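Local coordinates for NS2 (Infectious salmon anemia virus, PDB 5WCO), which probably acts as the virus's matrix protein, polymerising with itself and associating with membrane to build the layer beneath the viral envelope, at residues Y59-V63 with L105-M109; R42-R46 with G72-F77; Y149-S153 with E165-M169; I193-H198 with L211-L215; W145-Y149 with L170-M174. All blocks are in the same frame, centred on the assembly; numbering follows the deposited sequence.

Interaction 1 (Y59-V63 with L105-M109); sequences YAMGV and LYCVM
Val63 and Leu105 pack closely in a helix-helix contact in which helices 55-66 and 101-110 run nearly parallel, their short segments inclined by 22° with axes 8.7 Å apart. The two side chains cross at about a right angle, CG2 of Val63 lying 3.8 Å from CB of Leu105. The other branch of the valine, CG1, reaches CG1 of Val108 at 3.7 Å, so the two branches are divided between Leu105 and Val108. One turn earlier, CB of Tyr59 rests on CB of Leu105, also at 3.8 Å. The Tyr59 ring projects across the neighbouring helix, and CD1 of Tyr106 meets it at its edge, near CE2 and close to the ring plane. The Tyr59 hydroxyl turns out of this interface altogether and is hydrogen-bonded to the carbonyl of Pro78.

The contact has no solvent side, since every residue that touches is buried; what varies is closeness. The slackest pairing is at Ala60, whose CB points away from the partner helix and stays 4.5 Å from CD1 of Leu105. Helix 115-131 covers that flank through Ile125, which touches both residues. Packing at the other flank is closer and depends on Met109. Its side chain lies across the bare backbone of Gly62, with SD 3.6 Å from the glycine C, and a bend at the last torsion (chi3 -83°) turns the methyl toward the preceding turn of helix 55-66, where CE stands 3.9 Å from CD2 of Tyr59.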
# COMPACT_ATOMS: atom_id res chain seq x y z
N TYR A 59 1.45 -12.82 4.19
CA TYR A 59 1.97 -14.10 3.69
C TYR A 59 2.68 -13.95 2.34
O TYR A 59 3.72 -14.59 2.12
CB TYR A 59 0.86 -15.17 3.66
CG TYR A 59 0.51 -15.75 5.03
CD1 TYR A 59 -0.33 -15.06 5.89
CD2 TYR A 59 1.02 -16.98 5.45
CE1 TYR A 59 -0.68 -15.58 7.14
CE2 TYR A 59 0.68 -17.51 6.71
CZ TYR A 59 -0.17 -16.80 7.54
OH TYR A 59 -0.53 -17.28 8.78
N ALA A 60 2.14 -13.10 1.45
CA ALA A 60 2.75 -12.83 0.14
C ALA A 60 4.14 -12.23 0.31
O ALA A 60 5.08 -12.63 -0.38
CB ALA A 60 1.89 -11.94 -0.70
N MET A 61 4.28 -11.29 1.24
CA MET A 61 5.60 -10.75 1.55
C MET A 61 6.52 -11.84 2.06
O MET A 61 7.72 -11.82 1.78
CB MET A 61 5.48 -9.62 2.60
CG MET A 61 4.81 -8.34 2.08
SD MET A 61 4.71 -7.00 3.32
CE MET A 61 3.13 -7.40 4.07
N GLY A 62 5.98 -12.79 2.82
CA GLY A 62 6.78 -13.92 3.29
C GLY A 62 7.37 -14.74 2.13
O GLY A 62 8.56 -15.05 2.11
N VAL A 63 6.52 -15.08 1.18
CA VAL A 63 6.91 -15.84 -0.01
C VAL A 63 7.92 -15.05 -0.84
O VAL A 63 8.92 -15.58 -1.33
CB VAL A 63 5.65 -16.14 -0.86
CG1 VAL A 63 6.02 -16.78 -2.18
CG2 VAL A 63 4.67 -17.01 -0.06
N LEU A 105 0.11 -19.84 0.37
CA LEU A 105 1.31 -19.01 0.43
C LEU A 105 2.25 -19.54 1.49
O LEU A 105 3.47 -19.62 1.30
CB LEU A 105 0.97 -17.52 0.69
CG LEU A 105 0.21 -16.89 -0.48
CD1 LEU A 105 -0.48 -15.65 -0.05
CD2 LEU A 105 1.11 -16.63 -1.71
N TYR A 106 1.66 -19.94 2.60
CA TYR A 106 2.41 -20.52 3.70
C TYR A 106 3.08 -21.80 3.23
O TYR A 106 4.21 -22.10 3.61
CB TYR A 106 1.46 -20.84 4.83
CG TYR A 106 2.13 -21.44 6.02
CD1 TYR A 106 2.80 -20.63 6.93
CD2 TYR A 106 2.07 -22.81 6.26
CE1 TYR A 106 3.41 -21.16 8.05
CE2 TYR A 106 2.68 -23.36 7.39
CZ TYR A 106 3.35 -22.53 8.28
OH TYR A 106 3.95 -23.04 9.39
N CYS A 107 2.37 -22.57 2.40
CA CYS A 107 2.96 -23.81 1.89
C CYS A 107 4.10 -23.57 0.92
O CYS A 107 5.09 -24.31 0.95
CB CYS A 107 1.89 -24.75 1.35
SG CYS A 107 0.98 -25.55 2.72
N VAL A 108 3.99 -22.51 0.11
CA VAL A 108 5.13 -22.07 -0.69
C VAL A 108 6.37 -21.80 0.16
O VAL A 108 7.42 -22.36 -0.08
CB VAL A 108 4.82 -20.84 -1.56
CG1 VAL A 108 6.07 -20.44 -2.37
CG2 VAL A 108 3.65 -21.14 -2.49
N MET A 109 6.25 -20.96 1.18
CA MET A 109 7.38 -20.68 2.08
C MET A 109 8.01 -21.92 2.69
O MET A 109 9.23 -22.05 2.74
CB MET A 109 6.93 -19.80 3.25
CG MET A 109 6.95 -18.31 2.95
SD MET A 109 6.50 -17.41 4.45
CE MET A 109 4.71 -17.47 4.40

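Interaction 2 (R42-R46 with G72-F77); sequences RELIR and GLTVEF
Glu76 meets two arginines of helix 41-50 through both of its carboxylate oxygens. Arg46 takes it side-on, NE bonding to OE1 at 3.0 Å and NH2 to OE2 at 2.9 Å; both donors come from the syn side, somewhat out of the carboxylate plane, and the two flat groups are turned 51° apart. OE2 accepts a second bond on its anti lone pair, from NH1 of Arg42 at 3.2 Å; the oxygen lies almost in the Arg42 guanidinium plane, although the two flat groups are turned more steeply than in the Arg46 pair. A bend in the glutamate chain (chi2 -68°) swings the carboxylate up to the helix.

The next shell sets these groups in place. CD2 of Leu73 lies 3.7 Å from CG of Arg42 and over one face of its guanidinium, while CB of Arg42 covers a face of the Arg46 guanidinium. Glu43, one turn back, adds a weak bond to NH1 of Arg46. Beneath the charges, CG2 of Ile45 sits over the Phe77 ring, 3.4 Å from CZ, anchoring the loop against the helix.

With two cations around it, Glu76 would be expected to stay ionised, the salt-bridge network pinning loop to helix above an apolar floor.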
# COMPACT_ATOMS: atom_id res chain seq x y z
N ARG A 42 12.52 -10.50 8.76
CA ARG A 42 11.64 -10.87 9.88
C ARG A 42 10.96 -9.66 10.50
O ARG A 42 9.81 -9.75 10.96
CB ARG A 42 12.39 -11.66 10.97
CG ARG A 42 13.04 -12.95 10.49
CD ARG A 42 13.95 -13.58 11.54
NE ARG A 42 14.64 -14.75 10.98
CZ ARG A 42 14.16 -15.99 11.00
NH1 ARG A 42 12.97 -16.24 11.54
NH2 ARG A 42 14.86 -16.99 10.47
N GLU A 43 11.66 -8.53 10.53
CA GLU A 43 11.08 -7.33 11.15
C GLU A 43 9.89 -6.83 10.34
O GLU A 43 8.85 -6.49 10.92
CB GLU A 43 12.13 -6.23 11.35
CG GLU A 43 13.05 -6.50 12.54
CD GLU A 43 12.26 -6.78 13.83
OE1 GLU A 43 11.23 -6.10 14.09
OE2 GLU A 43 12.69 -7.67 14.60
N LEU A 44 10.05 -6.82 9.02
CA LEU A 44 8.93 -6.55 8.13
C LEU A 44 7.75 -7.47 8.43
O LEU A 44 6.62 -7.00 8.48
CB LEU A 44 9.35 -6.75 6.68
CG LEU A 44 10.43 -5.82 6.21
CD1 LEU A 44 10.96 -6.28 4.85
CD2 LEU A 44 9.84 -4.43 6.13
N ILE A 45 8.01 -8.76 8.64
CA ILE A 45 6.92 -9.69 8.92
C ILE A 45 6.27 -9.40 10.28
O ILE A 45 5.04 -9.31 10.38
CB ILE A 45 7.33 -11.21 8.84
CG1 ILE A 45 8.15 -11.50 7.57
CG2 ILE A 45 6.10 -12.10 8.89
CD1 ILE A 45 7.34 -11.36 6.27
N ARG A 46 7.09 -9.24 11.32
CA ARG A 46 6.54 -8.88 12.63
C ARG A 46 5.79 -7.56 12.58
O ARG A 46 4.75 -7.41 13.23
CB ARG A 46 7.61 -8.84 13.71
CG ARG A 46 8.18 -10.21 14.04
CD ARG A 46 9.55 -10.08 14.66
NE ARG A 46 10.21 -11.37 14.70
CZ ARG A 46 11.48 -11.55 15.06
NH1 ARG A 46 12.23 -10.51 15.41
NH2 ARG A 46 11.99 -12.77 15.06
N GLY A 72 14.01 -19.15 6.85
CA GLY A 72 13.19 -19.72 7.90
C GLY A 72 12.06 -18.83 8.38
O GLY A 72 11.75 -18.81 9.57
N LEU A 73 11.43 -18.11 7.46
CA LEU A 73 10.38 -17.17 7.84
C LEU A 73 9.09 -17.89 8.27
O LEU A 73 8.14 -17.25 8.75
CB LEU A 73 10.11 -16.21 6.68
CG LEU A 73 11.36 -15.48 6.23
CD1 LEU A 73 11.02 -14.49 5.15
CD2 LEU A 73 11.99 -14.78 7.41
N THR A 74 9.07 -19.21 8.12
CA THR A 74 7.86 -19.98 8.40
C THR A 74 7.38 -19.83 9.85
O THR A 74 6.18 -19.62 10.07
CB THR A 74 8.06 -21.47 8.04
OG1 THR A 74 8.13 -21.59 6.61
CG2 THR A 74 6.91 -22.32 8.56
N VAL A 75 8.30 -19.93 10.81
CA VAL A 75 7.97 -19.82 12.26
C VAL A 75 7.39 -18.46 12.64
O VAL A 75 6.73 -18.33 13.67
CB VAL A 75 9.19 -20.10 13.20
CG1 VAL A 75 10.03 -21.25 12.68
CG2 VAL A 75 10.04 -18.84 13.39
N GLU A 76 7.66 -17.44 11.82
CA GLU A 76 7.05 -16.13 12.03
C GLU A 76 5.54 -16.16 11.80
O GLU A 76 4.80 -15.34 12.33
CB GLU A 76 7.71 -15.07 11.13
CG GLU A 76 9.23 -14.92 11.30
CD GLU A 76 9.65 -14.32 12.66
OE1 GLU A 76 8.82 -13.64 13.31
OE2 GLU A 76 10.81 -14.54 13.08
N PHE A 77 5.06 -17.11 11.01
CA PHE A 77 3.65 -17.06 10.64
C PHE A 77 2.76 -17.98 11.45
O PHE A 77 3.15 -19.12 11.77
CB PHE A 77 3.47 -17.35 9.15
CG PHE A 77 4.00 -16.27 8.26
CD1 PHE A 77 5.35 -16.21 7.94
CD2 PHE A 77 3.14 -15.31 7.73
CE1 PHE A 77 5.85 -15.22 7.10
CE2 PHE A 77 3.62 -14.31 6.89
CZ PHE A 77 4.98 -14.27 6.57

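Interaction 3 (Y149-S153 with E165-M169); sequences YGMIS and ELKTM
The ammonium NZ of Lys167 sits over one face of the Tyr149 ring, 3.5 Å from the centroid and 30° off the normal, a cation-pi contact displaced toward the hydroxyl side of the ring. NZ is also near OH of Tyr149, but the angle is poor for a hydrogen bond, so the ring face is the partner. The contact joins the two arms of a helix-loop-helix hairpin: Tyr149 closes helix 142-149, and Lys167 reaches across from helix 163-178. The lysine runs nearly straight as far as CE, and a final bend (chi4 -66°) turns NZ up to the ring.

On the other side of the chain lies Ile152, in the loop. The isoleucine and lysine run antiparallel alongside each other, with CB of Ile152 3.5 Å from CD of Lys167 and CG2 of Ile152 equally close to CB of Lys167. At the tip of Ile152, CD1 reaches CB of Leu166 at 3.8 Å. The long aliphatic chain is thus held between aromatic ring and loop.

Chemically, the cation is met by a pi face just where helix 142-149 ends. The carbonyl end of that helix may add a favourable field, which is consistent with a protonated Lys167.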
# COMPACT_ATOMS: atom_id res chain seq x y z
N TYR A 149 -3.46 19.40 4.05
CA TYR A 149 -3.84 20.68 4.64
C TYR A 149 -2.68 21.43 5.32
O TYR A 149 -2.54 22.64 5.16
CB TYR A 149 -4.96 20.47 5.65
CG TYR A 149 -5.31 21.71 6.42
CD1 TYR A 149 -6.09 22.71 5.84
CD2 TYR A 149 -4.88 21.89 7.73
CE1 TYR A 149 -6.43 23.86 6.54
CE2 TYR A 149 -5.23 23.03 8.45
CZ TYR A 149 -6.00 24.01 7.85
OH TYR A 149 -6.34 25.14 8.54
N GLY A 150 -1.86 20.72 6.08
CA GLY A 150 -0.71 21.32 6.73
C GLY A 150 0.42 21.65 5.77
O GLY A 150 1.57 21.82 6.17
N MET A 151 0.09 21.77 4.49
CA MET A 151 1.08 22.06 3.47
C MET A 151 0.84 23.43 2.83
O MET A 151 1.46 23.75 1.82
CB MET A 151 1.06 20.98 2.39
CG MET A 151 1.34 19.57 2.86
SD MET A 151 1.31 18.40 1.46
CE MET A 151 2.72 17.36 1.85
N ILE A 152 -0.06 24.23 3.39
CA ILE A 152 -0.48 25.46 2.72
C ILE A 152 -0.31 26.78 3.54
O ILE A 152 -0.41 27.87 2.99
CB ILE A 152 -1.90 25.31 2.08
CG1 ILE A 152 -1.97 24.09 1.17
CG2 ILE A 152 -2.29 26.52 1.25
CD1 ILE A 152 -3.27 24.00 0.38
N SER A 153 -0.05 26.70 4.85
CA SER A 153 0.32 27.92 5.58
C SER A 153 1.83 28.10 5.69
O SER A 153 2.31 29.24 5.67
CB SER A 153 -0.33 28.02 6.97
OG SER A 153 -0.09 29.30 7.55
N GLU A 165 -7.34 29.56 -1.40
CA GLU A 165 -8.68 28.98 -1.50
C GLU A 165 -8.63 27.43 -1.47
O GLU A 165 -9.60 26.78 -1.06
CB GLU A 165 -9.43 29.54 -2.73
CG GLU A 165 -10.84 28.98 -2.98
CD GLU A 165 -11.78 29.08 -1.77
OE1 GLU A 165 -11.74 30.10 -1.03
OE2 GLU A 165 -12.56 28.11 -1.56
N LEU A 166 -7.50 26.86 -1.88
CA LEU A 166 -7.25 25.42 -1.69
C LEU A 166 -7.30 25.05 -0.21
O LEU A 166 -8.07 24.18 0.18
CB LEU A 166 -5.88 25.03 -2.24
CG LEU A 166 -5.91 24.18 -3.51
CD1 LEU A 166 -4.49 23.95 -4.04
CD2 LEU A 166 -6.64 22.87 -3.21
N LYS A 167 -6.49 25.72 0.59
CA LYS A 167 -6.52 25.56 2.05
C LYS A 167 -7.93 25.71 2.64
O LYS A 167 -8.30 24.94 3.53
CB LYS A 167 -5.52 26.52 2.72
CG LYS A 167 -5.10 26.11 4.14
CD LYS A 167 -3.79 26.77 4.57
CE LYS A 167 -3.00 25.89 5.55
NZ LYS A 167 -3.71 25.72 6.85
N THR A 168 -8.72 26.66 2.15
CA THR A 168 -10.12 26.83 2.60
C THR A 168 -11.03 25.67 2.16
O THR A 168 -11.98 25.32 2.87
CB THR A 168 -10.74 28.17 2.11
OG1 THR A 168 -9.74 29.20 2.15
CG2 THR A 168 -11.94 28.58 2.97
N MET A 169 -10.74 25.11 0.99
CA MET A 169 -11.40 23.88 0.54
C MET A 169 -11.03 22.72 1.45
O MET A 169 -11.89 22.09 2.07
CB MET A 169 -11.01 23.54 -0.89
CG MET A 169 -11.50 24.55 -1.91
SD MET A 169 -11.09 24.10 -3.61
CE MET A 169 -12.51 23.09 -4.07

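Interaction 4 (I193-H198 with L211-L215); sequences IVAAVH and LLGYL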
# COMPACT_ATOMS: atom_id res chain seq x y z
N ILE A 193 -11.34 19.45 -5.21
CA ILE A 193 -9.98 19.74 -4.74
C ILE A 193 -8.94 19.27 -5.76
O ILE A 193 -8.02 20.02 -6.14
CB ILE A 193 -9.67 19.07 -3.37
CG1 ILE A 193 -10.46 19.75 -2.25
CG2 ILE A 193 -8.16 19.08 -3.04
CD1 ILE A 193 -10.51 18.93 -0.97
N VAL A 194 -9.07 18.02 -6.20
CA VAL A 194 -8.16 17.47 -7.20
C VAL A 194 -8.27 18.29 -8.50
O VAL A 194 -7.29 18.49 -9.23
CB VAL A 194 -8.42 15.96 -7.44
CG1 VAL A 194 -7.54 15.43 -8.58
CG2 VAL A 194 -8.20 15.19 -6.16
N ALA A 195 -9.47 18.79 -8.76
CA ALA A 195 -9.67 19.62 -9.93
C ALA A 195 -8.85 20.89 -9.77
O ALA A 195 -8.06 21.26 -10.64
CB ALA A 195 -11.16 19.93 -10.12
N ALA A 196 -9.01 21.55 -8.62
CA ALA A 196 -8.38 22.85 -8.39
C ALA A 196 -6.86 22.76 -8.41
O ALA A 196 -6.19 23.71 -8.86
CB ALA A 196 -8.90 23.49 -7.09
N VAL A 197 -6.31 21.63 -7.95
CA VAL A 197 -4.86 21.42 -7.97
C VAL A 197 -4.31 21.30 -9.40
O VAL A 197 -3.24 21.87 -9.73
CB VAL A 197 -4.43 20.18 -7.12
CG1 VAL A 197 -2.92 19.98 -7.17
CG2 VAL A 197 -4.91 20.31 -5.68
N HIS A 198 -5.04 20.57 -10.24
CA HIS A 198 -4.66 20.48 -11.65
C HIS A 198 -4.69 21.86 -12.31
O HIS A 198 -3.81 22.19 -13.09
CB HIS A 198 -5.60 19.54 -12.41
CG HIS A 198 -5.12 18.13 -12.45
ND1 HIS A 198 -5.77 17.10 -11.80
CD2 HIS A 198 -4.06 17.57 -13.07
CE1 HIS A 198 -5.13 15.97 -12.02
NE2 HIS A 198 -4.08 16.22 -12.79
N LEU A 211 1.37 17.17 -4.83
CA LEU A 211 0.00 17.14 -4.32
C LEU A 211 -0.81 16.03 -4.97
O LEU A 211 -1.56 15.32 -4.29
CB LEU A 211 -0.68 18.48 -4.58
CG LEU A 211 -0.15 19.64 -3.75
CD1 LEU A 211 -0.55 20.94 -4.41
CD2 LEU A 211 -0.69 19.54 -2.32
N LEU A 212 -0.66 15.90 -6.28
CA LEU A 212 -1.31 14.85 -7.06
C LEU A 212 -0.74 13.46 -6.75
O LEU A 212 -1.35 12.45 -7.08
CB LEU A 212 -1.23 15.16 -8.56
CG LEU A 212 -1.77 16.54 -8.98
CD1 LEU A 212 -1.66 16.76 -10.49
CD2 LEU A 212 -3.20 16.75 -8.50
N GLY A 213 0.42 13.41 -6.12
CA GLY A 213 0.98 12.15 -5.67
C GLY A 213 0.39 11.64 -4.36
O GLY A 213 0.45 10.42 -4.08
N TYR A 214 -0.18 12.55 -3.57
CA TYR A 214 -0.78 12.22 -2.27
C TYR A 214 -2.28 12.00 -2.33
O TYR A 214 -2.88 11.46 -1.40
CB TYR A 214 -0.52 13.33 -1.25
CG TYR A 214 0.91 13.47 -0.80
CD1 TYR A 214 1.62 12.36 -0.32
CD2 TYR A 214 1.56 14.69 -0.85
CE1 TYR A 214 2.93 12.49 0.09
CE2 TYR A 214 2.87 14.83 -0.45
CZ TYR A 214 3.55 13.73 0.02
OH TYR A 214 4.86 13.87 0.43
N LEU A 215 -2.90 12.44 -3.42
CA LEU A 215 -4.35 12.32 -3.57
C LEU A 215 -4.74 11.40 -4.74
O LEU A 215 -5.92 11.14 -4.95
CB LEU A 215 -4.99 13.70 -3.78
CG LEU A 215 -5.14 14.67 -2.60
CD1 LEU A 215 -3.81 15.04 -2.00
CD2 LEU A 215 -5.87 15.92 -3.04
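Leu212 and Val197 are the central pair of an antiparallel helical hairpin, in which helix 205-215 folds back beside helix 183-198; the short segments lie at 159° with their axes 10.6 Å apart, a fairly wide spacing, bridged by branched side chains. The leucine can be followed outward. Its CB points at the opposite helix, and the first torsion (chi1 -54°) sets CG beside the backbone N and 4.1 Å from CG1 of Val197. There the chain forks. CD2 turns to the valine and meets the same CG1 at 3.5 Å, the two side chains overlapping as they point in opposing directions. CD1 turns the other way, onto the face of the His198 ring, forming a CH-pi contact 3.7 Å from the centroid and 27° off the normal.

That ring is steadied from within its own helix. ND1 of His198 donates to the carbonyl oxygen of Val194 at 3.3 Å, arriving above the carbonyl plane, while the backbone N of His198 approaches the same oxygen from the opposite face. Leu211 adds its CB to the contacts of Val197 CG1, on the side turned toward helix 142-149, where it also touches Val148. One turn on, away from the connecting loop, Leu215 makes the last contact with a single methyl: its CD2 lies 3.9 Å from CG2 of Ile193 and 4.0 Å from CG2 of Val194.

Interaction 5 (W145-Y149 with L170-M174); sequences WAMVY and LHSRM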
# COMPACT_ATOMS: atom_id res chain seq x y z
N TRP A 145 -6.07 14.06 4.37
CA TRP A 145 -6.52 15.43 4.14
C TRP A 145 -5.95 16.43 5.14
O TRP A 145 -5.75 17.59 4.79
CB TRP A 145 -8.04 15.49 4.13
CG TRP A 145 -8.60 14.56 3.13
CD1 TRP A 145 -9.18 13.34 3.37
CD2 TRP A 145 -8.58 14.73 1.70
NE1 TRP A 145 -9.54 12.75 2.18
CE2 TRP A 145 -9.19 13.58 1.13
CE3 TRP A 145 -8.12 15.73 0.84
CZ2 TRP A 145 -9.34 13.41 -0.25
CZ3 TRP A 145 -8.28 15.57 -0.53
CH2 TRP A 145 -8.88 14.42 -1.06
N ALA A 146 -5.69 16.00 6.37
CA ALA A 146 -5.07 16.89 7.34
C ALA A 146 -3.62 17.11 6.98
O ALA A 146 -3.05 18.15 7.28
CB ALA A 146 -5.18 16.34 8.75
N MET A 147 -3.02 16.11 6.33
CA MET A 147 -1.61 16.17 5.98
C MET A 147 -1.37 17.14 4.83
O MET A 147 -0.44 17.96 4.86
CB MET A 147 -1.10 14.79 5.61
CG MET A 147 0.31 14.78 5.04
SD MET A 147 0.73 13.14 4.43
CE MET A 147 0.23 12.12 5.84
N VAL A 148 -2.23 17.03 3.83
CA VAL A 148 -2.17 17.89 2.66
C VAL A 148 -2.62 19.31 3.03
O VAL A 148 -2.18 20.29 2.42
CB VAL A 148 -3.01 17.30 1.52
CG1 VAL A 148 -3.01 18.22 0.32
CG2 VAL A 148 -2.46 15.92 1.13
N TYR A 149 -3.46 19.40 4.05
CA TYR A 149 -3.84 20.68 4.64
C TYR A 149 -2.68 21.43 5.32
O TYR A 149 -2.54 22.64 5.16
CB TYR A 149 -4.96 20.47 5.65
CG TYR A 149 -5.31 21.71 6.42
CD1 TYR A 149 -6.09 22.71 5.84
CD2 TYR A 149 -4.88 21.89 7.73
CE1 TYR A 149 -6.43 23.86 6.54
CE2 TYR A 149 -5.23 23.03 8.45
CZ TYR A 149 -6.00 24.01 7.85
OH TYR A 149 -6.34 25.14 8.54
N LEU A 170 -9.73 22.47 1.54
CA LEU A 170 -9.19 21.47 2.44
C LEU A 170 -9.71 21.65 3.87
O LEU A 170 -10.07 20.68 4.53
CB LEU A 170 -7.66 21.47 2.39
CG LEU A 170 -7.09 20.83 1.12
CD1 LEU A 170 -5.62 21.12 0.93
CD2 LEU A 170 -7.35 19.33 1.10
N HIS A 171 -9.80 22.88 4.36
CA HIS A 171 -10.33 23.07 5.70
C HIS A 171 -11.81 22.64 5.78
O HIS A 171 -12.23 22.05 6.78
CB HIS A 171 -10.13 24.52 6.18
CG HIS A 171 -10.90 24.85 7.43
ND1 HIS A 171 -10.38 24.69 8.69
CD2 HIS A 171 -12.17 25.30 7.60
CE1 HIS A 171 -11.28 25.03 9.59
NE2 HIS A 171 -12.38 25.40 8.96
N SER A 172 -12.59 22.95 4.74
CA SER A 172 -14.02 22.61 4.73
C SER A 172 -14.23 21.09 4.64
O SER A 172 -15.16 20.54 5.25
CB SER A 172 -14.75 23.33 3.60
N ARG A 173 -13.34 20.43 3.90
CA ARG A 173 -13.31 18.97 3.79
C ARG A 173 -13.12 18.30 5.15
O ARG A 173 -13.85 17.36 5.50
CB ARG A 173 -12.20 18.55 2.82
CG ARG A 173 -11.87 17.07 2.86
CD ARG A 173 -13.03 16.19 2.40
NE ARG A 173 -12.66 14.78 2.49
CZ ARG A 173 -12.76 14.04 3.59
NH1 ARG A 173 -13.24 14.58 4.71
NH2 ARG A 173 -12.37 12.76 3.58
N MET A 174 -12.15 18.78 5.93
CA MET A 174 -11.91 18.21 7.25
C MET A 174 -13.09 18.56 8.14
O MET A 174 -13.56 17.75 8.94
CB MET A 174 -10.63 18.75 7.86
CG MET A 174 -9.37 18.46 7.05
SD MET A 174 -7.95 19.22 7.85
CE MET A 174 -8.16 18.58 9.52
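Trp145, Leu170 and Tyr149 bury the most surface where helices 142-149 and 163-178 pack as an antiparallel hairpin, their short segments at 155°. Leu170 is the wedge between the aromatics. Its CD2 comes to the edge of the Trp145 indole, 3.7 Å from CE3, its CB faces the edge of Tyr149 at CD1, and its CD1 lies 3.9 Å from CG1 of Val148.

The indole face is taken by Arg173. A bend at chi2 brings the guanidinium over the five-membered ring, CZ 4.0 Å from its centroid, in a cation-pi contact with the two planes tilted 46° apart. Glu190 and Glu142 hold that guanidinium by salt bridges, so its position over the ring does not depend on the indole alone. Tyr149 meets sulfur instead: SD of Met174 stands 3.9 Å from its CG, an oblique Met-aromatic contact, and the methyl CE continues to CB of Ala146 at 3.8 Å.

Two more helices pack against this pair. Helix 183-198 packs on Leu170 through Ile193 and on Arg173 through Leu186 and Leu189, whereas helix 205-215 covers Trp145 with Leu215 and Val148 with Leu211, Tyr214 and Leu215.

In the fold
From the N terminus, interaction 2 opens on helix 41-50 and interaction 1 on helix 55-66; interaction 2 closes at residues 72-77, interaction 1 only at 105-109, so their loops cross. Phe77 touches Tyr59, Gly62 and Met109, merging both into one packed cluster. The later contacts form a separate group on the opposite side of the chain's centre; the centres of interactions 1 and 4 are about 37 Å apart. Interactions 3 and 5 share Tyr149: starting from the same stretch, interaction 3 closes the shorter loop and interaction 5 the longer one around it. Interaction 4 follows in series, yet folds helix 205-215 back so that Leu215 meets Trp145 and Val148, binding the last four helices together.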